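Local coordinates for methyltransferase domain-containing protein (Serratia marcescens, PDB 7CLU), which transfers a methyl group from S-adenosyl-L-methionine to an oxygen atom of its substrate in the prodigiosin synthetic pathway, and belongs to a family of dimerising O-methyltransferases, at residues I197-L200 / F206-D209; D221-D226 / D231-G236; F172-S177 / S181-I186. All coordinates share one frame; numbering follows the deposited sequence.

Overall arrangement
The three contacts lie in the Rossmann-like methyltransferase domain, and their first segments lie on neighbouring parallel strands in the order 221-224, 194-199, 171-175. Contact 3 comes first in the chain, then contact 1 and contact 2. The centre of contact 1 is about 11 Å from the centre of each of the others, and those two centres are about 13 Å apart. Probable backbone hydrogen bonds tie contact 1 to contact 2 (Ile197 N to Asp221 O, 2.7 Å) and to contact 3 (Cys198 O to Gly176 N, 2.8 Å). Glu199 in contact 1 and Asp226 in contact 2 bind S-adenosyl-L-homocysteine. The Ser177 side chain of contact 3 is about 4 Å from that of Glu199, itself about 5 Å from that of ligand-binding Gln146.

Contact 1: I197-L200 / F206-D209; sequences ICEL and FLRD
Leu207 reaches from its helix onto strand 194-199 and sets a single methyl, CD2, between two side chains of that strand. The apolar part of the contact is with Ile197: Leu207 CD2 lies 3.6 Å from Ile197 CG2 and 3.8 Å from Ile197 CD1, so both branch ends of the isoleucine bear on the same methyl. The isoleucine side chain crosses that of the leucine at a slant. Leu207 holds CG opposite its own backbone N (chi1 180°), an extended start that carries the isobutyl group off the helix toward the strand.

Strand 194-199 and helix 201-214 are the first two elements of a beta-alpha-beta unit completed by strand 221-224, part of the Rossmann-like fold of this domain. The helix packs against the sheet here, with the CA atoms of Glu199 and Leu207 8.2 Å apart. Leu207 also touches Val222 of the next strand, while Arg208 NH2 donates a hydrogen bond to Val222 O, so the same helix turn meets two neighbouring strands.

The second part of the contact uses the aliphatic portion of an acidic residue. Leu207 CD2 approaches Glu199 CG at 3.6 Å, the two side chains crossing at about a right angle. A bend in the glutamate chain (chi2 -56°) turns its carboxylate toward the loop that contains Ser177. Glu199 binds S-adenosyl-L-homocysteine, probably through the ribose hydroxyls, as acidic residues at this strand end do in other class I methyltransferases.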
loop_
_atom_site.group_PDB
_atom_site.type_symbol
_atom_site.label_atom_id
_atom_site.label_comp_id
_atom_site.label_asym_id
_atom_site.label_seq_id
_atom_site.Cartn_x
_atom_site.Cartn_y
_atom_site.Cartn_z
ATOM N N ILE A 197 21.845 7.487 -29.253
ATOM C CA ILE A 197 21.651 7.341 -27.824
ATOM C C ILE A 197 23.023 7.336 -27.163
ATOM O O ILE A 197 23.942 6.677 -27.654
ATOM C CB ILE A 197 20.881 6.055 -27.491
ATOM C CG1 ILE A 197 19.482 6.097 -28.129
ATOM C CG2 ILE A 197 20.818 5.867 -25.983
ATOM C CD1 ILE A 197 18.848 4.750 -28.249
ATOM N N CYS A 198 23.155 8.058 -26.057
ATOM C CA CYS A 198 24.372 8.042 -25.245
ATOM C C CYS A 198 24.171 7.127 -24.037
ATOM O O CYS A 198 23.265 7.363 -23.233
ATOM C CB CYS A 198 24.738 9.446 -24.783
ATOM S SG CYS A 198 26.309 9.481 -23.883
ATOM N N GLU A 199 24.999 6.079 -23.925
ATOM C CA GLU A 199 24.900 5.116 -22.832
ATOM C C GLU A 199 26.234 5.011 -22.111
ATOM O O GLU A 199 27.288 5.244 -22.706
ATOM C CB GLU A 199 24.511 3.711 -23.315
ATOM C CG GLU A 199 23.056 3.558 -23.721
ATOM C CD GLU A 199 22.101 3.942 -22.613
ATOM O OE1 GLU A 199 22.231 3.388 -21.499
ATOM O OE2 GLU A 199 21.228 4.801 -22.856
ATOM N N LEU A 200 26.174 4.639 -20.834
ATOM C CA LEU A 200 27.377 4.269 -20.104
ATOM C C LEU A 200 28.114 3.171 -20.863
ATOM O O LEU A 200 27.472 2.292 -21.448
ATOM C CB LEU A 200 27.029 3.774 -18.695
ATOM C CG LEU A 200 26.588 4.778 -17.634
ATOM C CD1 LEU A 200 26.277 4.039 -16.336
ATOM C CD2 LEU A 200 27.649 5.842 -17.411
ATOM N N PHE A 206 24.831 -3.809 -25.006
ATOM C CA PHE A 206 23.526 -4.451 -24.856
ATOM C C PHE A 206 22.452 -3.696 -25.637
ATOM O O PHE A 206 21.657 -4.296 -26.375
ATOM C CB PHE A 206 23.167 -4.543 -23.368
ATOM C CG PHE A 206 21.752 -5.000 -23.100
ATOM C CD1 PHE A 206 21.402 -6.338 -23.229
ATOM C CD2 PHE A 206 20.779 -4.092 -22.707
ATOM C CE1 PHE A 206 20.103 -6.758 -22.983
ATOM C CE2 PHE A 206 19.477 -4.504 -22.459
ATOM C CZ PHE A 206 19.137 -5.839 -22.595
ATOM N N LEU A 207 22.421 -2.371 -25.489
ATOM C CA LEU A 207 21.473 -1.561 -26.242
ATOM C C LEU A 207 21.739 -1.656 -27.742
ATOM O O LEU A 207 20.798 -1.727 -28.548
ATOM C CB LEU A 207 21.542 -0.109 -25.761
ATOM C CG LEU A 207 20.600 0.864 -26.473
ATOM C CD1 LEU A 207 19.208 0.802 -25.864
ATOM C CD2 LEU A 207 21.150 2.293 -26.466
ATOM N N ARG A 208 23.015 -1.673 -28.133
ATOM C CA ARG A 208 23.351 -1.863 -29.537
ATOM C C ARG A 208 22.767 -3.169 -30.059
ATOM O O ARG A 208 22.211 -3.216 -31.166
ATOM C CB ARG A 208 24.868 -1.834 -29.720
ATOM C CG ARG A 208 25.327 -1.226 -31.039
ATOM C CD ARG A 208 26.848 -1.118 -31.109
ATOM N NE ARG A 208 27.341 0.209 -30.738
ATOM C CZ ARG A 208 27.987 0.483 -29.604
ATOM N NH1 ARG A 208 28.223 -0.473 -28.716
ATOM N NH2 ARG A 208 28.399 1.722 -29.359
ATOM N N ASP A 209 22.864 -4.233 -29.260
ATOM C CA ASP A 209 22.311 -5.521 -29.655
ATOM C C ASP A 209 20.795 -5.455 -29.775
ATOM O O ASP A 209 20.221 -5.990 -30.731
ATOM C CB ASP A 209 22.736 -6.595 -28.651
ATOM C CG ASP A 209 24.234 -6.872 -28.700
ATOM O OD1 ASP A 209 24.848 -6.614 -29.755
ATOM O OD2 ASP A 209 24.805 -7.330 -27.687
#

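Contact 2: D221-D226 / D231-G236; sequences DVVEGD and DLPIGG
Asp226 and Asp231 meet through their backbones where the chain, having left strand 221-224 of the Rossmann-like methyltransferase sheet, doubles back on its way to strand 239-243. Asp226 N donates to Asp231 O at 2.9 Å with an N-H...O angle of 149°; the donor lies 31° out of the carbonyl plane. The same oxygen comes within 3.1 Å of Gly225 CA, a close approach that is possible because the residue is a glycine and no CB intervenes.

Van der Waals contacts continue along the returning chain. Pro233, the centre of an inverse gamma turn, lays the CG-CD side of its ring against Glu224 O, both carbons 3.2 Å from it. The same CG also meets Val223 CG2, more loosely, at 4.4 Å. Within the turn, Ile234 N makes a weak hydrogen bond to Leu232 O.

Asp226 belongs to the S-adenosyl-L-homocysteine site. Its carboxylate is held locally: OD1 accepts hydrogen bonds from the backbone N of Ile228 and of Ser229. The carboxylates of Asp226 and Asp231 stay apart, with OD2 of one 6.7 Å from OD2 of the other. Leu232 packs on Ile261 and Ala264 of helix 251-264, and its CD2 methyl rests 3.7 Å from Asp226 O.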
loop_
_atom_site.group_PDB
_atom_site.type_symbol
_atom_site.label_atom_id
_atom_site.label_comp_id
_atom_site.label_asym_id
_atom_site.label_seq_id
_atom_site.Cartn_x
_atom_site.Cartn_y
_atom_site.Cartn_z
ATOM N N ASP A 221 22.537 5.543 -33.724
ATOM C CA ASP A 221 23.863 5.250 -33.193
ATOM C C ASP A 221 23.838 5.178 -31.671
ATOM O O ASP A 221 23.057 5.860 -31.001
ATOM C CB ASP A 221 24.873 6.312 -33.625
ATOM C CG ASP A 221 25.128 6.307 -35.120
ATOM O OD1 ASP A 221 25.209 5.212 -35.716
ATOM O OD2 ASP A 221 25.248 7.407 -35.698
ATOM N N VAL A 222 24.715 4.344 -31.126
ATOM C CA VAL A 222 24.963 4.295 -29.693
ATOM C C VAL A 222 26.355 4.853 -29.468
ATOM O O VAL A 222 27.336 4.318 -29.999
ATOM C CB VAL A 222 24.838 2.873 -29.131
ATOM C CG1 VAL A 222 24.910 2.899 -27.610
ATOM C CG2 VAL A 222 23.532 2.252 -29.591
ATOM N N VAL A 223 26.439 5.945 -28.722
ATOM C CA VAL A 223 27.723 6.493 -28.318
ATOM C C VAL A 223 27.876 6.315 -26.817
ATOM O O VAL A 223 26.905 6.176 -26.070
ATOM C CB VAL A 223 27.875 7.967 -28.705
ATOM C CG1 VAL A 223 27.768 8.122 -30.232
ATOM C CG2 VAL A 223 26.861 8.811 -27.960
ATOM N N GLU A 224 29.119 6.338 -26.369
ATOM C CA GLU A 224 29.403 6.079 -24.972
ATOM C C GLU A 224 29.758 7.374 -24.262
ATOM O O GLU A 224 30.339 8.294 -24.847
ATOM C CB GLU A 224 30.507 5.033 -24.848
ATOM C CG GLU A 224 30.083 3.713 -25.486
ATOM C CD GLU A 224 31.182 2.679 -25.531
ATOM O OE1 GLU A 224 31.300 1.982 -26.563
ATOM O OE2 GLU A 224 31.917 2.557 -24.531
ATOM N N GLY A 225 29.356 7.454 -23.004
ATOM C CA GLY A 225 29.541 8.671 -22.246
ATOM C C GLY A 225 28.993 8.515 -20.846
ATOM O O GLY A 225 28.496 7.450 -20.457
ATOM N N ASP A 226 29.059 9.618 -20.106
ATOM C CA ASP A 226 28.758 9.631 -18.676
ATOM C C ASP A 226 28.281 11.033 -18.326
ATOM O O ASP A 226 29.074 11.978 -18.367
ATOM C CB ASP A 226 30.001 9.254 -17.864
ATOM C CG ASP A 226 29.684 8.815 -16.437
ATOM O OD1 ASP A 226 28.876 9.480 -15.734
ATOM O OD2 ASP A 226 30.279 7.798 -16.014
ATOM N N ASP A 231 31.717 13.355 -19.361
ATOM C CA ASP A 231 32.313 12.862 -20.591
ATOM C C ASP A 231 31.175 12.566 -21.573
ATOM O O ASP A 231 30.623 11.467 -21.611
ATOM C CB ASP A 231 33.156 11.635 -20.281
ATOM C CG ASP A 231 33.645 10.933 -21.515
ATOM O OD1 ASP A 231 33.913 11.623 -22.523
ATOM O OD2 ASP A 231 33.760 9.687 -21.472
ATOM N N LEU A 232 30.826 13.564 -22.381
ATOM C CA LEU A 232 29.630 13.535 -23.224
ATOM C C LEU A 232 30.000 13.903 -24.651
ATOM O O LEU A 232 30.063 15.100 -24.990
ATOM C CB LEU A 232 28.567 14.482 -22.682
ATOM C CG LEU A 232 28.027 14.085 -21.310
ATOM C CD1 LEU A 232 27.290 15.239 -20.652
ATOM C CD2 LEU A 232 27.133 12.845 -21.433
ATOM N N PRO A 233 30.252 12.926 -25.515
ATOM C CA PRO A 233 30.547 13.240 -26.924
ATOM C C PRO A 233 29.262 13.548 -27.681
ATOM O O PRO A 233 28.799 12.796 -28.537
ATOM C CB PRO A 233 31.225 11.957 -27.411
ATOM C CG PRO A 233 30.551 10.889 -26.651
ATOM C CD PRO A 233 30.237 11.473 -25.270
ATOM N N ILE A 234 28.655 14.675 -27.333
ATOM C CA ILE A 234 27.319 15.014 -27.799
ATOM C C ILE A 234 27.318 16.320 -28.594
ATOM O O ILE A 234 26.265 16.898 -28.830
ATOM C CB ILE A 234 26.332 15.066 -26.617
ATOM C CG1 ILE A 234 26.593 16.287 -25.734
ATOM C CG2 ILE A 234 26.456 13.801 -25.773
ATOM C CD1 ILE A 234 25.681 16.369 -24.503
ATOM N N GLY A 235 28.496 16.770 -29.037
ATOM C CA GLY A 235 28.622 18.063 -29.703
ATOM C C GLY A 235 27.982 18.143 -31.078
ATOM O O GLY A 235 27.633 19.243 -31.529
ATOM N N GLY A 236 27.810 17.018 -31.755
ATOM C CA GLY A 236 27.201 17.078 -33.068
ATOM C C GLY A 236 25.687 16.958 -33.064
ATOM O O GLY A 236 25.109 16.593 -34.086
#

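Contact 3: F172-S177 / S181-I186; sequences FLDIGS and SLPMAI
Strand 172-175 and the first turns of helix 181-189 run nearly antiparallel, their short axes 161° apart in direction and 9.2 Å apart at closest approach. The nearest CA atoms across them are those of Asp174 and Pro183, 7.2 Å apart. Between the two elements the chain turns through Gly176, whose positive phi suits a glycine.

Phe172 carries the apolar part of the contact. Ile186 CD1 sits over one face of its ring in a CH-pi contact, 3.8 Å from the centroid and displaced toward the rim, close to CE2. The Phe172 CG lies anti to the backbone N (chi1 162°), which swings the ring out from the strand to meet the helix. Around the same ring Pro183 CB comes in at the edge, near the ring plane, 4.3 Å from CE2, while Leu182 CD2 approaches CZ obliquely at 4.1 Å. Phe166 adds an edge-to-face partner from outside the two segments.

Asp174 points to the same helix face, where its carboxylate meets carbon: OD2, whose exact placing is doubtful, lies near Pro183 CD and Leu182 CD2. Its other oxygen, OD1, is hydrogen-bonded to His241 ND1 on strand 239-243, which helps fix the rotation of this buried group. A proline fits in this first helical turn, where its missing N-H is not needed.

The Asp174-Ser177 end of the strand and the turn into the helix correspond to motif I, the glycine-rich turn that in class I methyltransferases runs beside S-adenosylmethionine, and probably does so here.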
loop_
_atom_site.group_PDB
_atom_site.type_symbol
_atom_site.label_atom_id
_atom_site.label_comp_id
_atom_site.label_asym_id
_atom_site.label_seq_id
_atom_site.Cartn_x
_atom_site.Cartn_y
_atom_site.Cartn_z
ATOM N N PHE A 172 19.365 14.354 -33.264
ATOM C CA PHE A 172 18.806 14.222 -31.935
ATOM C C PHE A 172 19.541 13.116 -31.190
ATOM O O PHE A 172 19.816 12.050 -31.755
ATOM C CB PHE A 172 17.320 13.911 -32.021
ATOM C CG PHE A 172 16.742 13.340 -30.766
ATOM C CD1 PHE A 172 16.234 14.171 -29.789
ATOM C CD2 PHE A 172 16.677 11.970 -30.577
ATOM C CE1 PHE A 172 15.665 13.644 -28.636
ATOM C CE2 PHE A 172 16.119 11.439 -29.421
ATOM C CZ PHE A 172 15.608 12.278 -28.457
ATOM N N LEU A 173 19.856 13.375 -29.926
ATOM C CA LEU A 173 20.526 12.399 -29.082
ATOM C C LEU A 173 19.783 12.265 -27.763
ATOM O O LEU A 173 19.438 13.265 -27.129
ATOM C CB LEU A 173 21.985 12.791 -28.836
ATOM C CG LEU A 173 22.779 11.753 -28.029
ATOM C CD1 LEU A 173 24.187 11.590 -28.580
ATOM C CD2 LEU A 173 22.845 12.197 -26.593
ATOM N N ASP A 174 19.551 11.025 -27.351
ATOM C CA ASP A 174 18.818 10.703 -26.132
ATOM C C ASP A 174 19.816 10.190 -25.100
ATOM O O ASP A 174 20.492 9.175 -25.326
ATOM C CB ASP A 174 17.747 9.648 -26.416
ATOM C CG ASP A 174 16.679 9.561 -25.327
ATOM O OD1 ASP A 174 16.470 10.537 -24.572
ATOM O OD2 ASP A 174 16.030 8.494 -25.236
ATOM N N ILE A 175 19.895 10.864 -23.965
ATOM C CA ILE A 175 20.880 10.502 -22.954
ATOM C C ILE A 175 20.286 9.459 -22.019
ATOM O O ILE A 175 19.299 9.722 -21.320
ATOM C CB ILE A 175 21.366 11.723 -22.167
ATOM C CG1 ILE A 175 22.100 12.693 -23.098
ATOM C CG2 ILE A 175 22.260 11.242 -21.052
ATOM C CD1 ILE A 175 22.889 13.775 -22.387
ATOM N N GLY A 176 20.903 8.281 -21.996
ATOM C CA GLY A 176 20.554 7.289 -21.000
ATOM C C GLY A 176 19.235 6.606 -21.264
ATOM O O GLY A 176 18.570 6.178 -20.314
ATOM N N SER A 177 18.821 6.543 -22.536
ATOM C CA SER A 177 17.711 5.706 -22.985
ATOM C C SER A 177 17.800 4.324 -22.353
ATOM O O SER A 177 18.863 3.697 -22.342
ATOM C CB SER A 177 17.747 5.555 -24.516
ATOM O OG SER A 177 16.969 6.509 -25.222
ATOM N N SER A 181 13.286 3.285 -27.179
ATOM C CA SER A 181 11.904 3.416 -27.624
ATOM C C SER A 181 11.607 4.789 -28.202
ATOM O O SER A 181 10.856 4.912 -29.182
ATOM C CB SER A 181 10.977 3.128 -26.451
ATOM O OG SER A 181 10.959 1.743 -26.258
ATOM N N LEU A 182 12.155 5.842 -27.594
ATOM C CA LEU A 182 11.844 7.181 -28.074
ATOM C C LEU A 182 12.519 7.464 -29.408
ATOM O O LEU A 182 11.819 7.866 -30.352
ATOM C CB LEU A 182 12.194 8.218 -27.008
ATOM C CG LEU A 182 12.232 9.691 -27.418
ATOM C CD1 LEU A 182 10.906 10.123 -27.976
ATOM C CD2 LEU A 182 12.629 10.549 -26.183
ATOM N N PRO A 183 13.835 7.269 -29.580
ATOM C CA PRO A 183 14.406 7.529 -30.913
ATOM C C PRO A 183 13.884 6.584 -31.984
ATOM O O PRO A 183 13.863 6.963 -33.159
ATOM C CB PRO A 183 15.922 7.384 -30.696
ATOM C CG PRO A 183 16.071 6.666 -29.411
ATOM C CD PRO A 183 14.890 7.019 -28.579
ATOM N N MET A 184 13.438 5.375 -31.627
ATOM C CA MET A 184 12.741 4.545 -32.608
ATOM C C MET A 184 11.450 5.215 -33.078
ATOM O O MET A 184 11.176 5.283 -34.283
ATOM C CB MET A 184 12.457 3.157 -32.024
ATOM C CG MET A 184 13.673 2.271 -32.035
ATOM S SD MET A 184 13.461 0.644 -31.296
ATOM C CE MET A 184 12.686 1.034 -29.773
ATOM N N ALA A 185 10.645 5.731 -32.141
ATOM C CA ALA A 185 9.397 6.378 -32.531
ATOM C C ALA A 185 9.666 7.621 -33.371
ATOM O O ALA A 185 8.919 7.916 -34.317
ATOM C CB ALA A 185 8.568 6.724 -31.297
ATOM N N ILE A 186 10.747 8.346 -33.056
ATOM C CA ILE A 186 11.129 9.502 -33.859
ATOM C C ILE A 186 11.480 9.064 -35.273
ATOM O O ILE A 186 10.947 9.599 -36.250
ATOM C CB ILE A 186 12.287 10.269 -33.194
ATOM C CG1 ILE A 186 11.861 10.779 -31.818
ATOM C CG2 ILE A 186 12.720 11.432 -34.064
ATOM C CD1 ILE A 186 13.025 11.283 -30.966
#